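Phosphonate monoester hydrolase (Ruegeria pomeroyi, PDB 4UPK) is a sulfatase-family enzyme with an alkaline phosphatase-like alpha/beta fold, found here as an assembly of four chains. Local coordinates at residues V78-G83 / A346-M351; G359-Y364 / S433-S438; A456-I461 / E471-L476. One frame throughout, in Å; residues are numbered along the deposited sequence.

Contact 1 of 3, residues V78-G83 / A346-M351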
# COMPACT_ATOMS: atom_id res chain seq x y z
N VAL A 78 24.02 19.22 6.70
CA VAL A 78 22.95 19.63 7.63
C VAL A 78 22.80 18.66 8.79
O VAL A 78 22.05 18.91 9.73
CB VAL A 78 21.59 19.96 6.95
CG1 VAL A 78 21.76 20.91 5.78
CG2 VAL A 78 20.84 18.69 6.52
N THR A 79 23.50 17.52 8.72
CA THR A 79 23.44 16.53 9.79
C THR A 79 24.60 15.59 9.76
O THR A 79 25.34 15.57 8.80
CB THR A 79 22.06 15.87 9.95
OG1 THR A 79 22.03 15.13 11.17
CG2 THR A 79 21.69 15.00 8.79
N ASN A 80 24.74 14.81 10.83
CA ASN A 80 25.79 13.82 11.00
C ASN A 80 25.31 12.67 11.93
O ASN A 80 24.38 12.86 12.74
CB ASN A 80 27.03 14.50 11.58
CG ASN A 80 28.11 14.72 10.57
OD1 ASN A 80 28.48 13.81 9.84
ND2 ASN A 80 28.70 15.90 10.57
N PRO A 81 25.91 11.46 11.80
CA PRO A 81 26.99 11.06 10.88
C PRO A 81 26.53 10.63 9.49
O PRO A 81 25.56 11.17 8.97
CB PRO A 81 27.78 10.02 11.68
CG PRO A 81 26.83 9.53 12.77
CD PRO A 81 25.54 10.33 12.66
N CYS A 82 27.26 9.69 8.86
CA CYS A 82 27.06 9.16 7.51
C CYS A 82 25.61 8.89 7.13
O CYS A 82 25.17 9.43 6.11
CB CYS A 82 27.95 7.94 7.28
SG CYS A 82 28.60 7.23 8.81
N GLY A 83 24.91 8.06 7.92
CA GLY A 83 23.51 7.69 7.69
C GLY A 83 22.62 8.92 7.65
O GLY A 83 22.12 9.28 6.58
N ALA A 346 31.41 16.00 -0.60
CA ALA A 346 31.65 15.07 0.49
C ALA A 346 30.38 15.09 1.34
O ALA A 346 29.68 16.11 1.37
CB ALA A 346 32.86 15.47 1.31
N ASP A 347 30.05 13.97 1.98
CA ASP A 347 28.87 13.82 2.84
C ASP A 347 28.99 14.63 4.15
O ASP A 347 28.04 15.29 4.56
CB ASP A 347 28.65 12.33 3.12
CG ASP A 347 27.39 12.05 3.88
OD1 ASP A 347 26.34 11.91 3.24
OD2 ASP A 347 27.47 11.95 5.11
N HIS A 348 30.15 14.57 4.78
CA HIS A 348 30.52 15.22 6.04
C HIS A 348 32.05 15.37 6.04
O HIS A 348 32.73 14.91 5.12
CB HIS A 348 30.08 14.36 7.27
CG HIS A 348 30.52 12.93 7.17
ND1 HIS A 348 29.69 11.96 6.66
CD2 HIS A 348 31.73 12.37 7.41
CE1 HIS A 348 30.41 10.85 6.59
NE2 HIS A 348 31.64 11.05 7.06
N GLY A 349 32.55 16.01 7.09
CA GLY A 349 33.95 16.23 7.32
C GLY A 349 34.55 15.23 8.30
O GLY A 349 33.99 14.16 8.55
N GLU A 350 35.71 15.59 8.83
CA GLU A 350 36.54 14.76 9.68
C GLU A 350 37.35 15.71 10.54
O GLU A 350 37.99 16.59 9.98
CB GLU A 350 37.50 13.95 8.76
CG GLU A 350 38.57 13.11 9.44
CD GLU A 350 38.12 12.33 10.65
OE1 GLU A 350 37.20 11.50 10.50
OE2 GLU A 350 38.59 12.62 11.77
N MET A 351 37.32 15.55 11.89
CA MET A 351 38.12 16.41 12.80
C MET A 351 39.61 16.27 12.59
O MET A 351 40.32 17.28 12.59
CB MET A 351 37.73 16.20 14.27
CG MET A 351 36.34 16.72 14.58
SD MET A 351 36.04 18.46 14.14
CE MET A 351 37.13 19.32 15.35
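Asn80 lies across His348 at about a right angle, amide and imidazole planes 60° apart, and its OD1 reaches within 3.1 Å of His348 CB. That oxygen is buried and has no polar partner in the model, whereas ND2 holds the carbonyl of Ala367 and helps to fix the rotation of the amide. A cis peptide then turns the chain into Pro81, which occupies the N-cap position of helix 82-91. Cys82 starts the helix and, with Gly83, Pro84, Ser85 and Arg86, spells the C-X-P-S-R signature of sulfatases; in that family this cysteine commonly matures to formylglycine, but here it is modelled unmodified. Its CA and CB both approach His348 CE1 at 3.9 Å, packing obliquely on the imidazole. In the loop that leaves strand 340-346, His348 has CG between the backbone N and the carbonyl carbon (chi1 50°), which swings the ring back beside Asp347. His348 ND1 donates to Asp347 OD2 over 2.7 Å, and OD2 receives it on its anti lone pair, 16° out of the ring plane of His348. Asp347 OD1 forms a salt bridge with Arg86, so the carboxylate joins the histidine to the signature helix, while His348 NE2 bonds to Gln43.

Contact 2 of 3, residues G359-Y364 / S433-S438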
# COMPACT_ATOMS: atom_id res chain seq x y z
N GLY A 359 36.85 11.91 13.84
CA GLY A 359 35.52 11.65 13.29
C GLY A 359 34.67 12.90 13.07
O GLY A 359 35.19 13.98 12.76
N LYS A 360 33.34 12.75 13.25
CA LYS A 360 32.37 13.81 13.00
C LYS A 360 31.24 13.93 14.05
O LYS A 360 30.32 14.70 13.83
CB LYS A 360 31.85 13.71 11.54
CG LYS A 360 31.17 12.40 11.17
CD LYS A 360 32.12 11.27 10.90
CE LYS A 360 31.38 10.09 10.41
NZ LYS A 360 32.17 8.85 10.62
N MET A 361 31.33 13.20 15.20
CA MET A 361 30.34 13.28 16.30
C MET A 361 30.72 14.44 17.24
O MET A 361 31.15 14.24 18.38
CB MET A 361 30.17 11.95 17.05
CG MET A 361 29.34 10.91 16.29
SD MET A 361 27.59 11.31 15.98
CE MET A 361 26.94 11.22 17.67
N THR A 362 30.61 15.67 16.70
CA THR A 362 30.93 16.93 17.36
C THR A 362 30.13 18.08 16.73
O THR A 362 29.30 17.84 15.85
CB THR A 362 32.47 17.16 17.41
OG1 THR A 362 32.74 18.29 18.22
CG2 THR A 362 33.09 17.35 16.03
N VAL A 363 30.42 19.33 17.16
CA VAL A 363 29.72 20.55 16.73
C VAL A 363 30.63 21.54 15.98
O VAL A 363 30.13 22.57 15.51
CB VAL A 363 28.97 21.23 17.92
CG1 VAL A 363 27.92 20.29 18.51
CG2 VAL A 363 29.94 21.72 19.00
N TYR A 364 31.95 21.25 15.87
CA TYR A 364 32.87 22.13 15.15
C TYR A 364 32.73 21.98 13.64
O TYR A 364 32.41 20.89 13.15
CB TYR A 364 34.34 21.96 15.61
CG TYR A 364 34.58 22.37 17.05
CD1 TYR A 364 34.19 23.63 17.51
CD2 TYR A 364 35.21 21.50 17.95
CE1 TYR A 364 34.41 24.02 18.83
CE2 TYR A 364 35.46 21.89 19.26
CZ TYR A 364 35.06 23.15 19.70
OH TYR A 364 35.28 23.53 21.01
N SER A 433 22.76 22.95 11.00
CA SER A 433 23.12 21.53 11.14
C SER A 433 22.51 20.93 12.40
O SER A 433 22.23 21.64 13.35
CB SER A 433 24.64 21.34 11.15
OG SER A 433 25.21 21.87 9.96
N GLU A 434 22.31 19.62 12.40
CA GLU A 434 21.75 18.87 13.52
C GLU A 434 22.58 17.63 13.83
O GLU A 434 23.25 17.06 12.96
CB GLU A 434 20.30 18.45 13.23
CG GLU A 434 19.30 19.58 13.19
CD GLU A 434 17.89 19.09 12.91
OE1 GLU A 434 17.22 18.64 13.86
OE2 GLU A 434 17.52 19.01 11.72
N LEU A 435 22.51 17.17 15.09
CA LEU A 435 23.19 15.96 15.53
C LEU A 435 22.32 15.32 16.58
O LEU A 435 21.46 15.98 17.16
CB LEU A 435 24.60 16.31 16.11
CG LEU A 435 25.60 15.16 16.33
CD1 LEU A 435 26.22 14.69 15.02
CD2 LEU A 435 26.72 15.60 17.28
N ASP A 436 22.45 14.01 16.77
CA ASP A 436 21.72 13.30 17.79
C ASP A 436 22.74 12.53 18.60
O ASP A 436 23.46 11.68 18.03
CB ASP A 436 20.60 12.39 17.24
CG ASP A 436 19.65 11.93 18.34
OD1 ASP A 436 20.08 11.13 19.19
OD2 ASP A 436 18.53 12.44 18.41
N ILE A 437 22.84 12.87 19.91
CA ILE A 437 23.78 12.29 20.87
C ILE A 437 23.15 11.25 21.80
O ILE A 437 23.64 11.02 22.91
CB ILE A 437 24.69 13.36 21.57
CG1 ILE A 437 23.88 14.38 22.39
CG2 ILE A 437 25.62 14.04 20.56
CD1 ILE A 437 24.65 15.15 23.34
N SER A 438 22.07 10.59 21.33
CA SER A 438 21.37 9.51 22.04
C SER A 438 21.31 8.25 21.15
O SER A 438 21.49 8.35 19.94
CB SER A 438 19.97 9.94 22.47
OG SER A 438 19.06 9.93 21.38
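Met361 lays its thioether over one branch of Leu435, SD meeting CD1 at 3.8 Å, with the two side chains crossing obliquely. The contact joins two parts of the sulfatase fold: a long loop that follows strand 340-346 of the large mixed sheet, and strand 431-436, an outermost strand of the four-stranded antiparallel sheet. Met361 sits at the centre of an inverse gamma turn, closed by a weak bond from Thr362 N to Lys360 O, and this tight bend presents its side chain to the strand. With CG beside the backbone N (chi1 -76°) and further bends at both following torsions, the chain folds across the CD1 branch of Leu435 toward the end of the strand. Its methyl consequently ends 3.5 Å from Asp436 O, and CE also touches Ile437 CG2 at 4.2 Å. An unbranched, flexible methionine suits such a curved path, and Trp446 of helix 445-450 packs against both Met361 and Ile437.

Leu435 meets the loop with both arms of its fork. While CD1 touches the sulfur, CD2 approaches Thr362 O at 3.7 Å; that carbonyl finds its polar partner in the hydroxyl of Tyr368, leaving the leucine to fill space beside the peptide. Thr362 and Val363 also pack against Phe280 of helix 280-286, which helps to bury this part of the loop.

Where the strand ends, Asp436 points away from the loop and forms an Asx turn. Its OD1 takes a salt bridge from Arg102 and two bonds from Ser438: the backbone N at 3.0 Å, on the anti side and 30° out of the carboxylate plane, and OG at 2.7 Å, through the syn lone pair.

Contact 3 of 3, residues A456-I461 / E471-L476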
# COMPACT_ATOMS: atom_id res chain seq x y z
N ALA A 456 15.68 13.24 23.93
CA ALA A 456 16.42 14.48 24.22
C ALA A 456 17.88 14.50 23.74
O ALA A 456 18.71 15.24 24.27
CB ALA A 456 16.33 14.80 25.70
N GLY A 457 18.17 13.72 22.70
CA GLY A 457 19.52 13.62 22.15
C GLY A 457 19.89 14.66 21.10
O GLY A 457 21.06 14.74 20.71
N ALA A 458 18.90 15.45 20.63
CA ALA A 458 19.12 16.44 19.57
C ALA A 458 19.97 17.66 19.92
O ALA A 458 19.83 18.27 20.98
CB ALA A 458 17.81 16.87 18.94
N VAL A 459 20.87 17.98 18.99
CA VAL A 459 21.77 19.12 19.04
C VAL A 459 21.49 19.89 17.73
O VAL A 459 21.19 19.27 16.70
CB VAL A 459 23.26 18.71 19.13
CG1 VAL A 459 24.12 19.91 19.50
CG2 VAL A 459 23.48 17.58 20.14
N ALA A 460 21.53 21.23 17.80
CA ALA A 460 21.34 22.10 16.64
C ALA A 460 22.44 23.15 16.60
O ALA A 460 22.88 23.62 17.66
CB ALA A 460 19.97 22.73 16.69
N ILE A 461 22.93 23.45 15.37
CA ILE A 461 24.00 24.43 15.09
C ILE A 461 23.49 25.49 14.09
O ILE A 461 22.93 25.12 13.05
CB ILE A 461 25.30 23.73 14.57
CG1 ILE A 461 25.80 22.58 15.51
CG2 ILE A 461 26.43 24.75 14.27
CD1 ILE A 461 26.41 21.40 14.82
N GLU A 471 22.78 24.66 20.39
CA GLU A 471 21.70 24.48 21.37
C GLU A 471 21.37 23.01 21.52
O GLU A 471 21.25 22.30 20.51
CB GLU A 471 20.45 25.28 20.98
CG GLU A 471 20.64 26.79 21.07
CD GLU A 471 20.40 27.43 22.42
OE1 GLU A 471 20.30 26.70 23.43
OE2 GLU A 471 20.31 28.68 22.45
N PHE A 472 21.20 22.56 22.76
CA PHE A 472 20.86 21.17 23.12
C PHE A 472 19.39 21.02 23.54
O PHE A 472 18.86 21.89 24.22
CB PHE A 472 21.75 20.71 24.31
CG PHE A 472 23.21 20.65 23.98
CD1 PHE A 472 24.03 21.77 24.15
CD2 PHE A 472 23.78 19.49 23.48
CE1 PHE A 472 25.37 21.72 23.82
CE2 PHE A 472 25.14 19.44 23.16
CZ PHE A 472 25.92 20.55 23.34
N ALA A 473 18.76 19.87 23.18
CA ALA A 473 17.40 19.49 23.59
C ALA A 473 17.48 19.12 25.09
O ALA A 473 16.57 19.45 25.86
CB ALA A 473 16.91 18.29 22.78
N ALA A 474 18.59 18.46 25.49
CA ALA A 474 18.89 18.09 26.87
C ALA A 474 19.29 19.34 27.68
O ALA A 474 19.58 20.40 27.12
CB ALA A 474 20.02 17.08 26.88
N ASP A 475 19.30 19.22 29.01
CA ASP A 475 19.62 20.31 29.91
C ASP A 475 21.12 20.66 29.99
O ASP A 475 21.71 20.68 31.08
CB ASP A 475 19.00 20.09 31.29
CG ASP A 475 18.11 21.24 31.70
OD1 ASP A 475 18.65 22.24 32.24
OD2 ASP A 475 16.89 21.19 31.39
N LEU A 476 21.72 20.94 28.83
CA LEU A 476 23.12 21.34 28.66
C LEU A 476 23.13 22.77 28.13
O LEU A 476 22.33 23.08 27.25
CB LEU A 476 23.85 20.42 27.68
CG LEU A 476 24.20 19.02 28.16
CD1 LEU A 476 24.75 18.20 27.02
CD2 LEU A 476 25.22 19.06 29.32
O HOH W 1 20.61 17.01 23.76
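Val459 and Phe472 form a non-hydrogen-bonded pair of an antiparallel beta hairpin and lie side by side, pointing the same way. With CG1 anti to its backbone N (chi1 -166°), the valine puts that methyl over a face of the phenyl ring, 4.2 Å from the centroid, in a CH-pi contact. Leu476 CD1 lies beyond the opposite face, displaced toward the rim. The neighbouring pair, Ala460 and Glu471, is hydrogen-bonded both ways, Ala460 N to Glu471 O and Glu471 N to Ala460 O both 2.9 Å, and its side chains leave by the other face. Next, Ala473 N donates to Ala458 O at 2.9 Å, and their CB atoms meet at 4.2 Å. Farther along, the chains stay close, but the angle between Ala456 O and Ala474 N is too poor for a direct bond, and a water joins them instead, donating also to Ala458 O. Small Ala460 leaves room for Met509 of helix 499-515 and Met514 of the second subunit. Glu471, on the same face, bonds through OE2 to Ser506 and, in a salt bridge, to Arg507 of the second subunit. On its other edge strand 458-463 pairs with strand 431-436, Val459 packing on Leu435.

The three contacts follow one another along the chain and step outward from its centre. Contact 1 is near the middle, where strand 340-346 ends and helix 82-91 begins; contact 2 has its centre about 9 Å away, and contact 3 about 10 Å beyond contact 2. The first two touch through backbone bonds, Val78 O with Glu434 N and Met351 N with Gly359 O. Contacts 2 and 3 share the four-stranded sheet, where strands 431-436 and 458-463 are neighbours. Contacts 1 and 3 do not touch, their centres about 18 Å apart. The series thus connects the signature region of the sulfatase domain, through the smaller sheet, to the subunit interface.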